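Cellulase IBT99 (Metagenomes, PDB 6WBT) probably hydrolyses 6-phospho-alpha-glucosides as a family 4 glycosyl hydrolase, and binds NAD, a manganese ion and glucose 6-phosphate. Local coordinates at residues D97-L102 with R286-I291; V245-N250 with W267-M272. All blocks are in the same frame, centred on the assembly; numbering follows the deposited sequence.

Interaction 1. Residues D97-L102 with R286-I291; sequences DEQICL and RGMQVI. With G6P (6-O-phosphono-alpha-D-glucopyranose), chain F.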
ATOM      1  N   ASP A  97     -39.073  -0.812  -8.542  1.00 72.23           N
ATOM      2  CA  ASP A  97     -37.731  -1.378  -8.620  1.00 71.39           C
ATOM      3  C   ASP A  97     -37.755  -2.880  -8.371  1.00 71.56           C
ATOM      4  O   ASP A  97     -37.072  -3.642  -9.066  1.00 72.28           O
ATOM      5  CB  ASP A  97     -36.808  -0.686  -7.618  1.00 69.46           C
ATOM      6  CG  ASP A  97     -36.663   0.798  -7.884  1.00 69.07           C
ATOM      7  OD1 ASP A  97     -37.193   1.274  -8.910  1.00 69.81           O
ATOM      8  OD2 ASP A  97     -36.023   1.488  -7.065  1.00 67.63           O
ATOM      9  N   GLU A  98     -38.539  -3.324  -7.387  1.00 71.00           N
ATOM     10  CA  GLU A  98     -38.604  -4.747  -7.075  1.00 71.56           C
ATOM     11  C   GLU A  98     -39.293  -5.528  -8.188  1.00 70.37           C
ATOM     12  O   GLU A  98     -38.916  -6.671  -8.476  1.00 71.27           O
ATOM     13  CB  GLU A  98     -39.322  -4.958  -5.743  1.00 74.01           C
ATOM     14  CG  GLU A  98     -38.567  -4.419  -4.540  1.00 75.70           C
ATOM     15  CD  GLU A  98     -39.420  -4.375  -3.288  1.00 77.61           C
ATOM     16  OE1 GLU A  98     -40.622  -4.051  -3.399  1.00 78.55           O
ATOM     17  OE2 GLU A  98     -38.894  -4.666  -2.194  1.00 77.61           O
ATOM     18  N   GLN A  99     -40.299  -4.930  -8.830  1.00 67.69           N
ATOM     19  CA  GLN A  99     -41.020  -5.635  -9.885  1.00 67.29           C
ATOM     20  C   GLN A  99     -40.181  -5.757 -11.151  1.00 66.61           C
ATOM     21  O   GLN A  99     -40.246  -6.776 -11.848  1.00 69.21           O
ATOM     22  CB  GLN A  99     -42.343  -4.931 -10.184  1.00 68.11           C
ATOM     23  CG  GLN A  99     -43.452  -5.245  -9.194  1.00 69.73           C
ATOM     24  CD  GLN A  99     -44.775  -4.620  -9.587  1.00 72.44           C
ATOM     25  OE1 GLN A  99     -45.834  -5.224  -9.418  1.00 74.26           O
ATOM     26  NE2 GLN A  99     -44.722  -3.402 -10.113  1.00 72.23           N
ATOM     27  N   ILE A 100     -39.394  -4.728 -11.471  1.00 63.30           N
ATOM     28  CA  ILE A 100     -38.556  -4.780 -12.665  1.00 62.79           C
ATOM     29  C   ILE A 100     -37.479  -5.848 -12.516  1.00 63.98           C
ATOM     30  O   ILE A 100     -37.148  -6.555 -13.474  1.00 65.83           O
ATOM     31  CB  ILE A 100     -37.953  -3.392 -12.953  1.00 59.63           C
ATOM     32  CG1 ILE A 100     -39.029  -2.449 -13.497  1.00 58.72           C
ATOM     33  CG2 ILE A 100     -36.790  -3.492 -13.929  1.00 60.01           C
ATOM     34  CD1 ILE A 100     -38.513  -1.073 -13.848  1.00 56.56           C
ATOM     35  N   CYS A 101     -36.929  -5.996 -11.308  1.00 62.29           N
ATOM     36  CA  CYS A 101     -35.908  -7.013 -11.078  1.00 62.07           C
ATOM     37  C   CYS A 101     -36.490  -8.416 -11.204  1.00 62.75           C
ATOM     38  O   CYS A 101     -35.918  -9.277 -11.885  1.00 62.57           O
ATOM     39  CB  CYS A 101     -35.271  -6.815  -9.703  1.00 60.78           C
ATOM     40  SG  CYS A 101     -34.363  -5.265  -9.513  1.00 61.45           S
ATOM     41  N   LEU A 102     -37.628  -8.668 -10.551  1.00 63.10           N
ATOM     42  CA  LEU A 102     -38.249  -9.987 -10.629  1.00 65.61           C
ATOM     43  C   LEU A 102     -38.725 -10.302 -12.040  1.00 69.91           C
ATOM     44  O   LEU A 102     -38.814 -11.477 -12.416  1.00 72.00           O
ATOM     45  CB  LEU A 102     -39.411 -10.082  -9.640  1.00 64.33           C
ATOM     46  CG  LEU A 102     -39.053  -9.909  -8.162  1.00 61.83           C
ATOM     47  CD1 LEU A 102     -40.290 -10.051  -7.289  1.00 61.94           C
ATOM     48  CD2 LEU A 102     -37.982 -10.903  -7.745  1.00 60.58           C
ATOM     49  N   ARG A 286     -41.850  -6.865  -1.360  1.00 67.21           N
ATOM     50  CA  ARG A 286     -41.701  -6.350  -0.003  1.00 64.84           C
ATOM     51  C   ARG A 286     -42.194  -4.911   0.104  1.00 63.81           C
ATOM     52  O   ARG A 286     -42.786  -4.523   1.119  1.00 63.83           O
ATOM     53  CB  ARG A 286     -40.238  -6.454   0.433  1.00 62.54           C
ATOM     54  CG  ARG A 286     -39.948  -5.872   1.805  1.00 60.47           C
ATOM     55  CD  ARG A 286     -40.833  -6.498   2.871  1.00 59.73           C
ATOM     56  NE  ARG A 286     -40.663  -5.862   4.174  1.00 58.08           N
ATOM     57  CZ  ARG A 286     -41.381  -6.167   5.250  1.00 57.76           C
ATOM     58  NH1 ARG A 286     -42.322  -7.100   5.180  1.00 58.99           N
ATOM     59  NH2 ARG A 286     -41.160  -5.538   6.396  1.00 56.11           N
ATOM     60  N   GLY A 287     -41.956  -4.104  -0.930  1.00 62.64           N
ATOM     61  CA  GLY A 287     -42.456  -2.739  -0.913  1.00 62.02           C
ATOM     62  C   GLY A 287     -43.970  -2.676  -0.870  1.00 62.68           C
ATOM     63  O   GLY A 287     -44.547  -1.790  -0.237  1.00 62.07           O
HETATM   64  N   MSE A 288     -44.633  -3.612  -1.541  1.00 63.71           N
HETATM   65  CA  MSE A 288     -46.088  -3.685  -1.527  1.00 65.03           C
HETATM   66  C   MSE A 288     -46.602  -4.085  -0.150  1.00 63.53           C
HETATM   67  O   MSE A 288     -47.686  -3.675   0.265  1.00 62.97           O
HETATM   68  CB  MSE A 288     -46.585  -4.676  -2.580  1.00 67.23           C
HETATM   69  CG  MSE A 288     -46.513  -4.158  -4.006  1.00 68.26           C
HETATM   70 SE   MSE A 288     -47.011  -5.524  -5.304  0.62 69.99          SE
HETATM   71  CE  MSE A 288     -47.472  -4.363  -6.799  1.00 71.80           C
ATOM     72  N   GLN A 289     -45.808  -4.893   0.558  1.00 62.96           N
ATOM     73  CA  GLN A 289     -46.212  -5.352   1.883  1.00 63.10           C
ATOM     74  C   GLN A 289     -46.201  -4.212   2.893  1.00 62.18           C
ATOM     75  O   GLN A 289     -47.118  -4.095   3.714  1.00 62.76           O
ATOM     76  CB  GLN A 289     -45.299  -6.489   2.341  1.00 63.55           C
ATOM     77  CG  GLN A 289     -45.321  -7.695   1.417  1.00 64.11           C
ATOM     78  CD  GLN A 289     -44.244  -8.706   1.749  1.00 63.54           C
ATOM     79  OE1 GLN A 289     -43.792  -8.799   2.890  1.00 62.63           O
ATOM     80  NE2 GLN A 289     -43.820  -9.467   0.747  1.00 64.58           N
ATOM     81  N   VAL A 290     -45.173  -3.359   2.850  1.00 60.57           N
ATOM     82  CA  VAL A 290     -45.132  -2.220   3.760  1.00 58.71           C
ATOM     83  C   VAL A 290     -46.138  -1.152   3.356  1.00 59.77           C
ATOM     84  O   VAL A 290     -46.512  -0.315   4.185  1.00 59.87           O
ATOM     85  CB  VAL A 290     -43.707  -1.634   3.838  1.00 55.53           C
ATOM     86  CG1 VAL A 290     -42.695  -2.736   4.118  1.00 54.83           C
ATOM     87  CG2 VAL A 290     -43.357  -0.888   2.563  1.00 54.41           C
ATOM     88  N   ILE A 291     -46.590  -1.157   2.099  1.00 61.56           N
ATOM     89  CA  ILE A 291     -47.664  -0.255   1.697  1.00 62.97           C
ATOM     90  C   ILE A 291     -48.984  -0.703   2.311  1.00 66.32           C
ATOM     91  O   ILE A 291     -49.749   0.112   2.842  1.00 66.43           O
ATOM     92  CB  ILE A 291     -47.749  -0.172   0.162  1.00 62.69           C
ATOM     93  CG1 ILE A 291     -46.577   0.641  -0.393  1.00 61.75           C
ATOM     94  CG2 ILE A 291     -49.074   0.436  -0.273  1.00 63.34           C
ATOM     95  CD1 ILE A 291     -46.573   0.751  -1.903  1.00 61.11           C
TER
HETATM   96  C1  G6P F 502     -33.540  -2.866   8.576  1.00 91.49           C
HETATM   97  C2  G6P F 502     -32.604  -2.511   7.424  1.00 90.50           C
HETATM   98  C3  G6P F 502     -33.252  -1.504   6.481  1.00 89.51           C
HETATM   99  C4  G6P F 502     -34.639  -1.979   6.067  1.00 88.54           C
HETATM  100  C5  G6P F 502     -35.461  -2.282   7.314  1.00 88.09           C
HETATM  101  C6  G6P F 502     -36.885  -2.719   6.988  1.00 84.11           C
HETATM  102  O1  G6P F 502     -33.737  -1.714   9.403  1.00 92.79           O
HETATM  103  O2  G6P F 502     -31.390  -1.961   7.946  1.00 90.32           O
HETATM  104  O3  G6P F 502     -32.432  -1.337   5.320  1.00 89.80           O
HETATM  105  O4  G6P F 502     -35.289  -0.967   5.290  1.00 88.53           O
HETATM  106  O5  G6P F 502     -34.801  -3.301   8.067  1.00 90.46           O
HETATM  107  O6  G6P F 502     -37.146  -2.609   5.590  1.00 80.37           O
HETATM  108  P   G6P F 502     -38.662  -2.690   5.053  1.00 77.48           P
HETATM  109  O1P G6P F 502     -38.563  -3.507   3.789  1.00 77.80           O
HETATM  110  O2P G6P F 502     -39.064  -1.249   4.852  1.00 77.65           O
HETATM  111  O3P G6P F 502     -39.400  -3.378   6.177  1.00 76.76           O
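E98 and G287 face each other, CA atoms 7.5 Å apart, where helix segments 97-102 and 286-291 run nearly antiparallel, their axes 10.4 Å apart and inclined at 150°. The extended E98 chain reaches the first turn of the second helix, where OE1 accepts the backbone N of G287 at 2.8 Å through its syn lone pair. The same oxygen bonds the hydroxyl of T285, so two donors from the start of that helix grip it. M288, a selenomethionine, crosses Q99 at about a right angle, its methyl resting on the carboxamide end. R286 runs alongside E98 but continues past it: bent at chi2 (56°), it puts its guanidinium against the sugar phosphate. NE bonds G6P O1P at 3.2 Å, and NH2 bonds G6P O3P at 2.8 Å in a nearly straight line (165°). On the other side of the group, NH1 meets Q289 OE1 at 3.2 Å close to the guanidinium plane and forms a salt bridge to D241, while V290 CG1 lies 3.6 Å above one face. E98 OE2 stays 6.7 Å from R286 NE and has a long, weak ion pair with R94. OE1 thus serves the helix start, whose dipole would tend to stabilise the negative charge, and the arginine is left to the phosphate, with Q289 and D241 fixing the guanidinium's rotation.

Interaction 2. Residues V245-N250 with W267-M272; sequences VHTFKN and WQYYLM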
ATOM      1  N   VAL A 245     -38.981 -13.425   9.650  1.00103.52           N
ATOM      2  CA  VAL A 245     -38.676 -14.751  10.180  1.00101.95           C
ATOM      3  C   VAL A 245     -37.884 -15.556   9.158  1.00101.67           C
ATOM      4  O   VAL A 245     -36.864 -16.174   9.484  1.00100.97           O
ATOM      5  CB  VAL A 245     -39.968 -15.478  10.590  1.00103.68           C
ATOM      6  CG1 VAL A 245     -39.641 -16.822  11.224  1.00102.85           C
ATOM      7  CG2 VAL A 245     -40.783 -14.619  11.538  1.00104.52           C
ATOM      8  N   HIS A 246     -38.347 -15.561   7.906  1.00101.92           N
ATOM      9  CA  HIS A 246     -37.603 -16.219   6.837  1.00101.14           C
ATOM     10  C   HIS A 246     -36.245 -15.566   6.621  1.00 97.35           C
ATOM     11  O   HIS A 246     -35.278 -16.248   6.263  1.00 96.81           O
ATOM     12  CB  HIS A 246     -38.422 -16.191   5.545  1.00103.42           C
ATOM     13  CG  HIS A 246     -37.666 -16.652   4.338  1.00101.54           C
ATOM     14  ND1 HIS A 246     -37.645 -17.969   3.930  1.00102.89           N
ATOM     15  CD2 HIS A 246     -36.909 -15.971   3.446  1.00100.21           C
ATOM     16  CE1 HIS A 246     -36.906 -18.079   2.840  1.00101.77           C
ATOM     17  NE2 HIS A 246     -36.447 -16.881   2.526  1.00100.43           N
ATOM     18  N   THR A 247     -36.152 -14.254   6.841  1.00 95.09           N
ATOM     19  CA  THR A 247     -34.892 -13.552   6.625  1.00 93.39           C
ATOM     20  C   THR A 247     -33.866 -13.908   7.693  1.00 91.28           C
ATOM     21  O   THR A 247     -32.682 -14.090   7.388  1.00 93.49           O
ATOM     22  CB  THR A 247     -35.137 -12.043   6.597  1.00 93.69           C
ATOM     23  OG1 THR A 247     -36.276 -11.759   5.777  1.00 97.47           O
ATOM     24  CG2 THR A 247     -33.936 -11.325   6.023  1.00 91.55           C
ATOM     25  N   PHE A 248     -34.298 -14.010   8.953  1.00 87.82           N
ATOM     26  CA  PHE A 248     -33.363 -14.357  10.019  1.00 85.74           C
ATOM     27  C   PHE A 248     -33.009 -15.839  10.002  1.00 85.50           C
ATOM     28  O   PHE A 248     -31.874 -16.206  10.325  1.00 83.20           O
ATOM     29  CB  PHE A 248     -33.944 -13.973  11.379  1.00 86.54           C
ATOM     30  CG  PHE A 248     -33.943 -12.496  11.648  1.00 86.46           C
ATOM     31  CD1 PHE A 248     -32.983 -11.673  11.083  1.00 85.26           C
ATOM     32  CD2 PHE A 248     -34.904 -11.931  12.470  1.00 88.55           C
ATOM     33  CE1 PHE A 248     -32.984 -10.312  11.333  1.00 85.00           C
ATOM     34  CE2 PHE A 248     -34.910 -10.575  12.723  1.00 88.44           C
ATOM     35  CZ  PHE A 248     -33.948  -9.762  12.155  1.00 86.55           C
ATOM     36  N   LYS A 249     -33.957 -16.699   9.632  1.00 87.37           N
ATOM     37  CA  LYS A 249     -33.723 -18.138   9.640  1.00 87.23           C
ATOM     38  C   LYS A 249     -32.863 -18.608   8.473  1.00 84.42           C
ATOM     39  O   LYS A 249     -32.369 -19.741   8.506  1.00 84.42           O
ATOM     40  CB  LYS A 249     -35.064 -18.880   9.637  1.00 90.88           C
ATOM     41  CG  LYS A 249     -34.991 -20.303  10.171  1.00 92.37           C
ATOM     42  CD  LYS A 249     -36.373 -20.926  10.275  1.00 95.56           C
ATOM     43  CE  LYS A 249     -37.241 -20.194  11.288  1.00 95.70           C
ATOM     44  NZ  LYS A 249     -36.684 -20.273  12.668  1.00 93.96           N
ATOM     45  N   ASN A 250     -32.667 -17.773   7.450  1.00 82.17           N
ATOM     46  CA  ASN A 250     -31.788 -18.133   6.344  1.00 79.02           C
ATOM     47  C   ASN A 250     -30.313 -18.038   6.708  1.00 73.21           C
ATOM     48  O   ASN A 250     -29.475 -18.583   5.981  1.00 72.27           O
ATOM     49  CB  ASN A 250     -32.071 -17.246   5.128  1.00 78.54           C
ATOM     50  CG  ASN A 250     -32.987 -17.912   4.121  1.00 79.95           C
ATOM     51  OD1 ASN A 250     -34.201 -17.727   4.151  1.00 81.46           O
ATOM     52  ND2 ASN A 250     -32.403 -18.696   3.221  1.00 80.19           N
ATOM     53  N   TRP A 267     -26.581 -10.910   3.596  1.00 63.87           N
ATOM     54  CA  TRP A 267     -25.915 -11.876   2.729  1.00 65.53           C
ATOM     55  C   TRP A 267     -26.891 -12.876   2.125  1.00 65.61           C
ATOM     56  O   TRP A 267     -26.497 -13.655   1.250  1.00 65.34           O
ATOM     57  CB  TRP A 267     -24.824 -12.621   3.499  1.00 67.05           C
ATOM     58  CG  TRP A 267     -23.600 -11.799   3.736  1.00 68.44           C
ATOM     59  CD1 TRP A 267     -23.230 -11.194   4.902  1.00 68.81           C
ATOM     60  CD2 TRP A 267     -22.585 -11.478   2.777  1.00 69.91           C
ATOM     61  NE1 TRP A 267     -22.044 -10.522   4.730  1.00 68.79           N
ATOM     62  CE2 TRP A 267     -21.628 -10.680   3.434  1.00 70.07           C
ATOM     63  CE3 TRP A 267     -22.392 -11.791   1.429  1.00 70.14           C
ATOM     64  CZ2 TRP A 267     -20.497 -10.191   2.788  1.00 70.28           C
ATOM     65  CZ3 TRP A 267     -21.268 -11.305   0.790  1.00 70.38           C
ATOM     66  CH2 TRP A 267     -20.333 -10.515   1.470  1.00 70.60           C
ATOM     67  N   GLN A 268     -28.148 -12.865   2.575  1.00 66.61           N
ATOM     68  CA  GLN A 268     -29.171 -13.742   2.020  1.00 68.66           C
ATOM     69  C   GLN A 268     -29.377 -13.502   0.529  1.00 66.94           C
ATOM     70  O   GLN A 268     -29.699 -14.438  -0.212  1.00 66.04           O
ATOM     71  CB  GLN A 268     -30.477 -13.530   2.785  1.00 72.29           C
ATOM     72  CG  GLN A 268     -31.646 -14.371   2.329  1.00 75.10           C
ATOM     73  CD  GLN A 268     -32.964 -13.827   2.841  1.00 75.96           C
ATOM     74  OE1 GLN A 268     -33.936 -14.566   3.001  1.00 78.10           O
ATOM     75  NE2 GLN A 268     -33.005 -12.526   3.096  1.00 74.35           N
ATOM     76  N   TYR A 269     -29.188 -12.265   0.068  1.00 66.20           N
ATOM     77  CA  TYR A 269     -29.451 -11.920  -1.322  1.00 64.54           C
ATOM     78  C   TYR A 269     -28.220 -12.019  -2.214  1.00 62.39           C
ATOM     79  O   TYR A 269     -28.369 -12.189  -3.429  1.00 61.89           O
ATOM     80  CB  TYR A 269     -30.026 -10.502  -1.411  1.00 62.69           C
ATOM     81  CG  TYR A 269     -31.145 -10.239  -0.430  1.00 62.08           C
ATOM     82  CD1 TYR A 269     -30.949  -9.415   0.670  1.00 59.62           C
ATOM     83  CD2 TYR A 269     -32.393 -10.826  -0.595  1.00 62.81           C
ATOM     84  CE1 TYR A 269     -31.967  -9.175   1.573  1.00 58.43           C
ATOM     85  CE2 TYR A 269     -33.417 -10.592   0.303  1.00 61.70           C
ATOM     86  CZ  TYR A 269     -33.199  -9.766   1.385  1.00 59.58           C
ATOM     87  OH  TYR A 269     -34.215  -9.530   2.281  1.00 59.68           O
ATOM     88  N   TYR A 270     -27.018 -11.915  -1.649  1.00 62.04           N
ATOM     89  CA  TYR A 270     -25.795 -12.014  -2.438  1.00 62.47           C
ATOM     90  C   TYR A 270     -25.314 -13.456  -2.564  1.00 61.27           C
ATOM     91  O   TYR A 270     -25.018 -13.919  -3.670  1.00 61.21           O
ATOM     92  CB  TYR A 270     -24.697 -11.143  -1.822  1.00 63.04           C
ATOM     93  CG  TYR A 270     -24.945  -9.659  -1.956  1.00 64.09           C
ATOM     94  CD1 TYR A 270     -24.574  -8.976  -3.107  1.00 65.24           C
ATOM     95  CD2 TYR A 270     -25.548  -8.940  -0.934  1.00 64.13           C
ATOM     96  CE1 TYR A 270     -24.798  -7.619  -3.235  1.00 65.40           C
ATOM     97  CE2 TYR A 270     -25.776  -7.583  -1.053  1.00 63.64           C
ATOM     98  CZ  TYR A 270     -25.400  -6.927  -2.205  1.00 64.23           C
ATOM     99  OH  TYR A 270     -25.624  -5.576  -2.330  1.00 64.03           O
ATOM    100  N   LEU A 271     -25.227 -14.173  -1.444  1.00 61.68           N
ATOM    101  CA  LEU A 271     -24.771 -15.556  -1.475  1.00 62.84           C
ATOM    102  C   LEU A 271     -25.846 -16.520  -1.953  1.00 66.86           C
ATOM    103  O   LEU A 271     -25.512 -17.611  -2.428  1.00 67.83           O
ATOM    104  CB  LEU A 271     -24.280 -15.981  -0.089  1.00 61.51           C
ATOM    105  CG  LEU A 271     -23.071 -15.218   0.454  1.00 59.85           C
ATOM    106  CD1 LEU A 271     -22.706 -15.710   1.844  1.00 58.71           C
ATOM    107  CD2 LEU A 271     -21.888 -15.347  -0.493  1.00 58.66           C
HETATM  108  N   MSE A 272     -27.119 -16.153  -1.836  1.00 68.98           N
HETATM  109  CA  MSE A 272     -28.203 -17.031  -2.259  1.00 71.08           C
HETATM  110  C   MSE A 272     -29.274 -16.310  -3.082  1.00 70.95           C
HETATM  111  O   MSE A 272     -30.422 -16.215  -2.649  1.00 70.17           O
HETATM  112  CB  MSE A 272     -28.855 -17.685  -1.034  1.00 73.26           C
HETATM  113  CG  MSE A 272     -27.878 -18.395  -0.107  1.00 74.79           C
HETATM  114 SE   MSE A 272     -28.583 -18.698   1.689  0.63 76.58          SE
HETATM  115  CE  MSE A 272     -29.730 -20.231   1.325  1.00 78.90           C
TER
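Q268, on the short, weakly bonded helix 267-270 of the family 4 C-terminal domain, reaches across to H246 and T247 of helix 242-249 and N250 beyond them, just along the chain from the sugar-phosphate pocket residues Y266 and W244. The backbones come nearest at N250 and Q268, with CA atoms 6.7 Å apart. Q268 holds CG anti to its N (chi1 180°) and runs on extended, which carries its amide straight into the angle between the three side chains. Its CG packs on N250 CB at 4.0 Å, and its CD lies 4.2 Å from T247 CG2. The amide planes of N250 and Q268 are turned 47° against each other, and the H246 ring is 37° from the Q268 amide. That ring carries N250 CG over one face, 3.9 Å above its plane, and stacks with Y279. On the other flank T247 CG2 comes 4.2 Å from Y269 OH, while the selenomethionine methyl of M272 comes to the edge of the N250 amide. Polar amide and imidazole groups are therefore packed together within a largely buried contact. Around it, I276 of helix 274-277 touches Q268 and Y269, and I254 of helix 251-257 backs M272. Beyond them the second subunit approaches: its S421 hydroxyl bonds L271 O, and its L422 packs on M272.

Interactions 1 and 2 have centres 17 Å apart and nearest atoms about 7 Å apart, without touching, and they approach the glucose 6-phosphate from different sides. In 286-291, R286 and V290 line the pocket at the phosphate; in 267-272, the side chain of Y269 stops about 8 Å from the ligand and about 10 Å from the manganese ion. Helix 242-249 joins the two: its early residues D243 and W244 touch R286, and its later residues H246 and T247 take part in interaction 2. Interaction 1 also brings the Rossmann-type N-terminal region against the C-terminal domain, with G287 about 9 Å from NAD, whereas interaction 2 stays within the C-terminal domain and borders a neighbouring subunit.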